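Local coordinates for protein esterase D (Lactobacillus rhamnosus, PDB 3DKR) that probably hydrolyses carboxylic esters, as a serine hydrolase of the alpha/beta-hydrolase fold, at residues Pro55-His60 and Ala79-Ala84; Glu64-Leu69 and Thr156-Tyr161; Asn39-Ala44 and His235-Asp240. One frame throughout, in Å; residues are numbered along the deposited sequence.

Contact 1: residues Pro55-His60 and Ala79-Ala84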
loop_
_atom_site.group_PDB
_atom_site.type_symbol
_atom_site.label_atom_id
_atom_site.label_comp_id
_atom_site.label_asym_id
_atom_site.label_seq_id
_atom_site.Cartn_x
_atom_site.Cartn_y
_atom_site.Cartn_z
ATOM N N PRO A 55 0.975 10.041 1.183
ATOM C CA PRO A 55 1.231 10.360 2.592
ATOM C C PRO A 55 2.318 9.492 3.207
ATOM O O PRO A 55 2.687 8.467 2.643
ATOM C CB PRO A 55 -0.114 10.086 3.272
ATOM C CG PRO A 55 -0.786 9.077 2.408
ATOM C CD PRO A 55 -0.336 9.382 0.992
ATOM N N LEU A 56 2.771 9.893 4.392
ATOM C CA LEU A 56 3.724 9.133 5.185
ATOM C C LEU A 56 3.007 8.540 6.396
ATOM O O LEU A 56 2.369 9.268 7.155
ATOM C CB LEU A 56 4.833 10.058 5.676
ATOM C CG LEU A 56 5.837 9.487 6.664
ATOM C CD1 LEU A 56 6.635 8.341 6.082
ATOM C CD2 LEU A 56 6.762 10.624 7.181
ATOM N N PHE A 57 3.137 7.232 6.599
ATOM C CA PHE A 57 2.494 6.597 7.737
ATOM C C PHE A 57 3.269 6.867 9.019
ATOM O O PHE A 57 4.499 6.865 9.013
ATOM C CB PHE A 57 2.342 5.091 7.518
ATOM C CG PHE A 57 1.226 4.711 6.559
ATOM C CD1 PHE A 57 -0.030 5.300 6.637
ATOM C CD2 PHE A 57 1.430 3.728 5.594
ATOM C CE1 PHE A 57 -1.058 4.926 5.762
ATOM C CE2 PHE A 57 0.394 3.358 4.717
ATOM C CZ PHE A 57 -0.836 3.953 4.813
ATOM N N SER A 58 2.544 7.089 10.112
ATOM C CA SER A 58 3.189 7.340 11.405
ATOM C C SER A 58 4.230 6.276 11.703
ATOM O O SER A 58 4.020 5.077 11.469
ATOM C CB SER A 58 2.174 7.397 12.539
ATOM O OG SER A 58 1.537 8.661 12.570
ATOM N N GLY A 59 5.351 6.733 12.256
ATOM C CA GLY A 59 6.409 5.837 12.710
ATOM C C GLY A 59 7.389 5.482 11.620
ATOM O O GLY A 59 8.471 4.987 11.903
ATOM N N HIS A 60 6.999 5.684 10.360
ATOM C CA HIS A 60 7.862 5.380 9.226
ATOM C C HIS A 60 8.700 6.591 8.834
ATOM O O HIS A 60 8.429 7.722 9.243
ATOM C CB HIS A 60 7.012 4.926 8.020
ATOM C CG HIS A 60 6.391 3.568 8.190
ATOM N ND1 HIS A 60 5.364 3.321 9.077
ATOM C CD2 HIS A 60 6.652 2.392 7.576
ATOM C CE1 HIS A 60 5.028 2.038 9.006
ATOM N NE2 HIS A 60 5.790 1.452 8.100
ATOM N N ALA A 79 -6.597 6.051 10.052
ATOM C CA ALA A 79 -6.988 7.470 10.100
ATOM C C ALA A 79 -6.202 8.297 9.060
ATOM O O ALA A 79 -6.746 9.199 8.415
ATOM C CB ALA A 79 -6.745 8.045 11.497
ATOM N N GLU A 80 -4.921 7.996 8.907
ATOM C CA GLU A 80 -4.075 8.736 7.964
ATOM C C GLU A 80 -4.511 8.472 6.519
ATOM O O GLU A 80 -4.545 9.385 5.691
ATOM C CB GLU A 80 -2.596 8.401 8.188
ATOM C CG GLU A 80 -2.106 8.988 9.518
ATOM C CD GLU A 80 -0.715 8.540 9.986
ATOM O OE1 GLU A 80 -0.212 7.473 9.578
ATOM O OE2 GLU A 80 -0.102 9.301 10.782
ATOM N N SER A 81 -4.860 7.227 6.230
ATOM C CA SER A 81 -5.318 6.853 4.883
ATOM C C SER A 81 -6.642 7.525 4.569
ATOM O O SER A 81 -6.850 8.036 3.460
ATOM C CB SER A 81 -5.500 5.338 4.781
ATOM O OG SER A 81 -4.301 4.622 5.045
ATOM N N SER A 82 -7.540 7.523 5.540
ATOM C CA SER A 82 -8.856 8.151 5.394
ATOM C C SER A 82 -8.722 9.659 5.151
ATOM O O SER A 82 -9.439 10.260 4.324
ATOM C CB SER A 82 -9.690 7.893 6.653
ATOM O OG SER A 82 -9.894 6.502 6.872
ATOM N N ALA A 83 -7.834 10.290 5.913
ATOM C CA ALA A 83 -7.567 11.719 5.737
ATOM C C ALA A 83 -7.005 12.018 4.349
ATOM O O ALA A 83 -7.322 13.047 3.725
ATOM C CB ALA A 83 -6.593 12.221 6.823
ATOM N N ALA A 84 -6.157 11.123 3.860
ATOM C CA ALA A 84 -5.544 11.309 2.560
ATOM C C ALA A 84 -6.609 11.232 1.471
ATOM O O ALA A 84 -6.592 12.005 0.520
ATOM C CB ALA A 84 -4.463 10.257 2.326
#

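Contact 2: residues Glu64-Leu69 and Thr156-Tyr161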
loop_
_atom_site.group_PDB
_atom_site.type_symbol
_atom_site.label_atom_id
_atom_site.label_comp_id
_atom_site.label_asym_id
_atom_site.label_seq_id
_atom_site.Cartn_x
_atom_site.Cartn_y
_atom_site.Cartn_z
ATOM N N GLU A 64 15.041 5.811 13.192
ATOM C CA GLU A 64 14.884 4.845 14.271
ATOM C C GLU A 64 13.816 3.791 13.888
ATOM O O GLU A 64 12.617 4.066 14.015
ATOM C CB GLU A 64 14.471 5.587 15.548
ATOM C CG GLU A 64 14.184 4.699 16.740
ATOM C CD GLU A 64 15.284 3.701 16.974
ATOM O OE1 GLU A 64 16.346 4.106 17.499
ATOM O OE2 GLU A 64 15.102 2.519 16.625
ATOM N N PRO A 65 14.244 2.593 13.444
ATOM C CA PRO A 65 13.266 1.555 13.074
ATOM C C PRO A 65 12.230 1.209 14.147
ATOM O O PRO A 65 11.116 0.821 13.809
ATOM C CB PRO A 65 14.138 0.339 12.764
ATOM C CG PRO A 65 15.454 0.928 12.348
ATOM C CD PRO A 65 15.625 2.126 13.218
ATOM N N LEU A 66 12.579 1.359 15.421
ATOM C CA LEU A 66 11.625 1.121 16.504
ATOM C C LEU A 66 10.434 2.072 16.467
ATOM O O LEU A 66 9.375 1.740 17.004
ATOM C CB LEU A 66 12.322 1.193 17.867
ATOM C CG LEU A 66 13.284 0.041 18.113
ATOM C CD1 LEU A 66 14.109 0.281 19.382
ATOM C CD2 LEU A 66 12.549 -1.299 18.189
ATOM N N ASP A 67 10.595 3.246 15.848
ATOM C CA ASP A 67 9.482 4.194 15.712
ATOM C C ASP A 67 8.286 3.578 14.991
ATOM O O ASP A 67 7.131 3.927 15.294
ATOM C CB ASP A 67 9.907 5.439 14.953
ATOM C CG ASP A 67 10.813 6.353 15.771
ATOM O OD1 ASP A 67 10.946 6.163 17.010
ATOM O OD2 ASP A 67 11.373 7.281 15.154
ATOM N N ILE A 68 8.555 2.677 14.056
ATOM C CA ILE A 68 7.470 1.982 13.330
ATOM C C ILE A 68 6.632 1.215 14.324
ATOM O O ILE A 68 5.391 1.213 14.270
ATOM C CB ILE A 68 8.025 1.005 12.260
ATOM C CG1 ILE A 68 8.740 1.786 11.145
ATOM C CG2 ILE A 68 6.901 0.132 11.695
ATOM C CD1 ILE A 68 9.655 0.963 10.270
ATOM N N LEU A 69 7.329 0.574 15.268
ATOM C CA LEU A 69 6.707 -0.320 16.227
ATOM C C LEU A 69 6.090 0.404 17.408
ATOM O O LEU A 69 5.144 -0.106 18.006
ATOM C CB LEU A 69 7.753 -1.304 16.753
ATOM C CG LEU A 69 8.378 -2.226 15.706
ATOM C CD1 LEU A 69 9.625 -2.921 16.226
ATOM C CD2 LEU A 69 7.360 -3.267 15.250
ATOM N N THR A 156 16.882 -7.244 19.645
ATOM C CA THR A 156 16.205 -7.695 20.860
ATOM C C THR A 156 14.908 -6.924 21.124
ATOM O O THR A 156 13.875 -7.521 21.422
ATOM C CB THR A 156 17.139 -7.618 22.093
ATOM O OG1 THR A 156 18.360 -8.312 21.803
ATOM C CG2 THR A 156 16.483 -8.244 23.318
ATOM N N GLN A 157 14.958 -5.603 21.010
ATOM C CA GLN A 157 13.752 -4.789 21.158
ATOM C C GLN A 157 12.778 -5.065 20.005
ATOM O O GLN A 157 11.563 -5.116 20.210
ATOM C CB GLN A 157 14.098 -3.290 21.244
ATOM C CG GLN A 157 14.547 -2.828 22.639
ATOM C CD GLN A 157 13.378 -2.436 23.559
ATOM O OE1 GLN A 157 12.920 -3.231 24.386
ATOM N NE2 GLN A 157 12.892 -1.208 23.407
ATOM N N ILE A 158 13.309 -5.269 18.804
ATOM C CA ILE A 158 12.455 -5.590 17.655
ATOM C C ILE A 158 11.602 -6.832 17.960
ATOM O O ILE A 158 10.376 -6.811 17.785
ATOM C CB ILE A 158 13.271 -5.788 16.373
ATOM C CG1 ILE A 158 13.821 -4.440 15.903
ATOM C CG2 ILE A 158 12.410 -6.450 15.278
ATOM C CD1 ILE A 158 14.755 -4.552 14.728
ATOM N N LEU A 159 12.231 -7.893 18.465
ATOM C CA LEU A 159 11.505 -9.136 18.779
ATOM C C LEU A 159 10.462 -8.954 19.879
ATOM O O LEU A 159 9.475 -9.700 19.938
ATOM C CB LEU A 159 12.471 -10.262 19.156
ATOM C CG LEU A 159 13.397 -10.784 18.056
ATOM C CD1 LEU A 159 14.179 -11.988 18.567
ATOM C CD2 LEU A 159 12.636 -11.137 16.776
ATOM N N ALA A 160 10.676 -7.970 20.745
ATOM C CA ALA A 160 9.739 -7.653 21.821
ATOM C C ALA A 160 8.451 -7.013 21.318
ATOM O O ALA A 160 7.396 -7.211 21.911
ATOM C CB ALA A 160 10.396 -6.733 22.826
ATOM N N TYR A 161 8.551 -6.226 20.246
ATOM C CA TYR A 161 7.405 -5.459 19.735
ATOM C C TYR A 161 6.825 -6.005 18.422
ATOM O O TYR A 161 5.619 -5.850 18.161
ATOM C CB TYR A 161 7.821 -4.021 19.438
ATOM C CG TYR A 161 7.954 -3.060 20.600
ATOM C CD1 TYR A 161 6.826 -2.487 21.193
ATOM C CD2 TYR A 161 9.206 -2.641 21.030
ATOM C CE1 TYR A 161 6.950 -1.559 22.239
ATOM C CE2 TYR A 161 9.342 -1.714 22.064
ATOM C CZ TYR A 161 8.211 -1.181 22.660
ATOM O OH TYR A 161 8.358 -0.262 23.684
#

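Contact 3: residues Asn39-Ala44 and His235-Asp240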
loop_
_atom_site.group_PDB
_atom_site.type_symbol
_atom_site.label_atom_id
_atom_site.label_comp_id
_atom_site.label_asym_id
_atom_site.label_seq_id
_atom_site.Cartn_x
_atom_site.Cartn_y
_atom_site.Cartn_z
ATOM N N ASN A 39 7.643 6.638 -5.665
ATOM C CA ASN A 39 8.222 7.680 -6.531
ATOM C C ASN A 39 8.014 7.402 -8.018
ATOM O O ASN A 39 7.550 8.270 -8.760
ATOM C CB ASN A 39 9.730 7.834 -6.287
ATOM C CG ASN A 39 10.055 8.383 -4.925
ATOM O OD1 ASN A 39 9.176 8.865 -4.199
ATOM N ND2 ASN A 39 11.352 8.321 -4.552
ATOM N N PHE A 40 8.355 6.204 -8.464
ATOM C CA PHE A 40 8.233 5.898 -9.897
ATOM C C PHE A 40 6.765 5.946 -10.338
ATOM O O PHE A 40 6.439 6.510 -11.387
ATOM C CB PHE A 40 8.789 4.528 -10.263
ATOM C CG PHE A 40 10.259 4.326 -9.947
ATOM C CD1 PHE A 40 11.127 5.386 -9.676
ATOM C CD2 PHE A 40 10.760 3.036 -9.942
ATOM C CE1 PHE A 40 12.475 5.133 -9.378
ATOM C CE2 PHE A 40 12.090 2.785 -9.667
ATOM C CZ PHE A 40 12.949 3.820 -9.394
ATOM N N MET A 41 5.890 5.330 -9.548
ATOM C CA MET A 41 4.462 5.253 -9.895
ATOM C C MET A 41 3.871 6.653 -9.964
ATOM O O MET A 41 3.186 7.032 -10.940
ATOM C CB MET A 41 3.710 4.379 -8.876
ATOM C CG MET A 41 2.168 4.382 -8.984
ATOM S SD MET A 41 1.573 3.719 -10.560
ATOM C CE MET A 41 2.039 1.994 -10.393
ATOM N N ALA A 42 4.140 7.430 -8.914
ATOM C CA ALA A 42 3.635 8.795 -8.823
ATOM C C ALA A 42 4.044 9.620 -10.057
ATOM O O ALA A 42 3.247 10.360 -10.636
ATOM C CB ALA A 42 4.107 9.438 -7.529
ATOM N N ARG A 43 5.299 9.476 -10.469
ATOM C CA ARG A 43 5.806 10.208 -11.622
ATOM C C ARG A 43 5.186 9.710 -12.926
ATOM O O ARG A 43 4.860 10.519 -13.798
ATOM C CB ARG A 43 7.333 10.134 -11.669
ATOM C CG ARG A 43 7.985 10.949 -10.592
ATOM C CD ARG A 43 7.814 12.447 -10.828
ATOM N NE ARG A 43 8.878 13.200 -10.193
ATOM C CZ ARG A 43 9.026 14.518 -10.251
ATOM N NH1 ARG A 43 8.142 15.294 -10.889
ATOM N NH2 ARG A 43 10.071 15.079 -9.647
ATOM N N ALA A 44 5.004 8.399 -13.070
ATOM C CA ALA A 44 4.309 7.854 -14.241
ATOM C C ALA A 44 2.895 8.429 -14.324
ATOM O O ALA A 44 2.426 8.839 -15.380
ATOM C CB ALA A 44 4.271 6.340 -14.195
ATOM N N HIS A 235 7.333 -0.695 -14.832
ATOM C CA HIS A 235 6.756 -0.135 -16.062
ATOM C C HIS A 235 5.448 -0.814 -16.464
ATOM O O HIS A 235 4.478 -0.155 -16.842
ATOM C CB HIS A 235 7.766 -0.197 -17.208
ATOM C CG HIS A 235 8.853 0.822 -17.095
ATOM N ND1 HIS A 235 10.173 0.529 -17.356
ATOM C CD2 HIS A 235 8.819 2.130 -16.749
ATOM C CE1 HIS A 235 10.906 1.613 -17.167
ATOM N NE2 HIS A 235 10.108 2.601 -16.808
ATOM N N ALA A 236 5.421 -2.143 -16.372
ATOM C CA ALA A 236 4.220 -2.898 -16.681
ATOM C C ALA A 236 3.097 -2.522 -15.738
ATOM O O ALA A 236 1.957 -2.362 -16.157
ATOM C CB ALA A 236 4.492 -4.381 -16.597
ATOM N N LEU A 237 3.418 -2.419 -14.451
ATOM C CA LEU A 237 2.401 -2.089 -13.458
ATOM C C LEU A 237 1.795 -0.725 -13.761
ATOM O O LEU A 237 0.568 -0.553 -13.740
ATOM C CB LEU A 237 3.015 -2.089 -12.061
ATOM C CG LEU A 237 2.056 -1.648 -10.956
ATOM C CD1 LEU A 237 0.915 -2.674 -10.753
ATOM C CD2 LEU A 237 2.830 -1.413 -9.666
ATOM N N GLU A 238 2.657 0.242 -14.038
ATOM C CA GLU A 238 2.215 1.607 -14.362
ATOM C C GLU A 238 1.269 1.600 -15.556
ATOM O O GLU A 238 0.191 2.167 -15.509
ATOM C CB GLU A 238 3.428 2.498 -14.615
ATOM C CG GLU A 238 4.236 2.746 -13.338
ATOM C CD GLU A 238 5.692 3.096 -13.553
ATOM O OE1 GLU A 238 6.129 3.344 -14.713
ATOM O OE2 GLU A 238 6.419 3.115 -12.531
ATOM N N GLU A 239 1.659 0.910 -16.622
ATOM C CA GLU A 239 0.780 0.788 -17.787
ATOM C C GLU A 239 -0.570 0.159 -17.432
ATOM O O GLU A 239 -1.625 0.640 -17.860
ATOM C CB GLU A 239 1.469 0.002 -18.896
ATOM C CG GLU A 239 2.741 0.678 -19.407
ATOM N N ASP A 240 -0.543 -0.901 -16.624
ATOM C CA ASP A 240 -1.776 -1.601 -16.239
ATOM C C ASP A 240 -2.690 -0.708 -15.393
ATOM O O ASP A 240 -3.908 -0.673 -15.584
ATOM C CB ASP A 240 -1.447 -2.883 -15.475
ATOM C CG ASP A 240 -0.733 -3.926 -16.338
ATOM O OD1 ASP A 240 -0.870 -3.872 -17.597
ATOM O OD2 ASP A 240 -0.057 -4.809 -15.764
#

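Contact 1: residues Pro55-His60 and Ala79-Ala84
The loop that leaves strand 51-54 of the alpha/beta-hydrolase sheet is fastened to helix 74-89 by a two-pronged bond between S58 and the carboxylate of E80. One prong runs from S58 N to E80 OE1 over 2.8 Å, nearly straight at 163°, and uses the syn lone pair of that oxygen. The other joins S58 OG to E80 OE2 at 2.5 Å; it too arrives on the syn side but 24° out of the carboxylate plane. With both oxygens gripped by one residue, rotation of the carboxylate is restrained. E80 reaches the loop because CG stands anti to its own carbonyl carbon (chi1 -70°) and the chain beyond is extended. The bonded serine is the second residue of a type II beta turn, F57 to H60, whose third place falls to G59 with its positive phi. H60, the last residue of the turn, bonds back to it: its ND1 donates to S58 O at 3.3 Å, the acceptor lying near the ring plane, while W77 NE1 also binds that carbonyl. The F57 ring turns its edge to the helix. E80 OE1 lies at this edge, 3.7 Å from F57 CD1, with carboxylate and ring planes close to parallel. Farther along the same edge F57 CE1 is 3.3 Å from S81 OG, a hydroxyl whose hydrogen-bond partner is W77 O. Toward the sheet the chemistry turns apolar: P55 CG touches A84 CB at 3.9 Å, and the two side chains rest on L28 and V26, respectively, of strand 23-28.

Contact 2: residues Glu64-Leu69 and Thr156-Tyr161
L69 meets I158 and Y161 along most of its side chain. Its CB lies 3.8 Å from Y161 CB. With L69 CG anti to the carbonyl carbon (chi1 -62°), that atom is still within 4.2 Å of Y161 CB, and the leucine passes obliquely alongside the CB of the tyrosine. At the tip the CD1 branch does the touching: L69 CD1 is 3.8 Å from Y161 CB and 4.1 Å from I158 CA, which places this methyl against the helix backbone. L162 and Q165, farther along helix 155-178, also touch L69. That helix and helix 134-149 form the insertion between strands 119-122 and 187-192, the usual place of the cap in this fold; helix 66-71, which belongs to an earlier connection, packs against it. L66 spreads both methyls around Q157: CD1 and CD2 are each 4.0 Å from Q157 CB, and the two side chains cross at about a right angle. The CD2 branch also reaches I158 CG1 at 4.1 Å. In the turn leading into this short helix, E64 OE2, close to the like charge of E154, accepts from L66 N at 3.0 Å through its anti lone pair, a capping bond.

Contact 3: residues Asn39-Ala44 and His235-Asp240
L237 is the first residue of 235-240 to touch helix 39-47, and it does so through the end of M41. Its CD2 methyl lies 3.6 Å from M41 CE, and L237 CG is almost as near, at 3.7 Å. The methionine gets there by folding at both chi2 (63°) and chi3 (68°), which carries CE across the leucine at about a right angle. F123 touches both side chains, and L237 also meets Y221 of the edge strand 216-221. Next comes E238, its CB directed toward the partner helix and its chain extended beyond CG. Its CG is 3.7 Å from A44 CB and 3.8 Å from M41 CE, lying between the two. Farther out the carboxylate fits between neighbouring turns, with E238 OE1 3.6 Å from A44 CB and E238 OE2 3.6 Å from F40 CB. At the end of the segment D240 turns to the sheet, where its OD2 is hydrogen-bonded to Y221 OH. The axes of 39-44 and 235-240 approach to 10.1 Å with a crossing angle of -41°, packed on the same face of the sheet. Towards this neighbour the buried E238 carboxylate has packing contacts in place of polar bonds, so its pKa might be raised unless other groups compensate.

How the contacts relate
Contacts 1 and 3 belong to the body of the fold, on opposite faces of the central sheet, whereas contact 2 lies at the periphery, its centre about 21 Å from that of the chain, against about 11 and 14 Å for contacts 1 and 3. Contact 3 is the most buried; contact 2 has exposed residues at its margin. Hydrogen bonds to a glutamate carry contact 1, while contacts 2 and 3 rest on packing. The three share no helix, but helices 66-71 of contact 2 and 74-89 of contact 1 follow each other in the chain. Contacts 1 and 2 are directly joined, G59 O lying 3.3 Å from I68 CG1, while contact 3 touches neither.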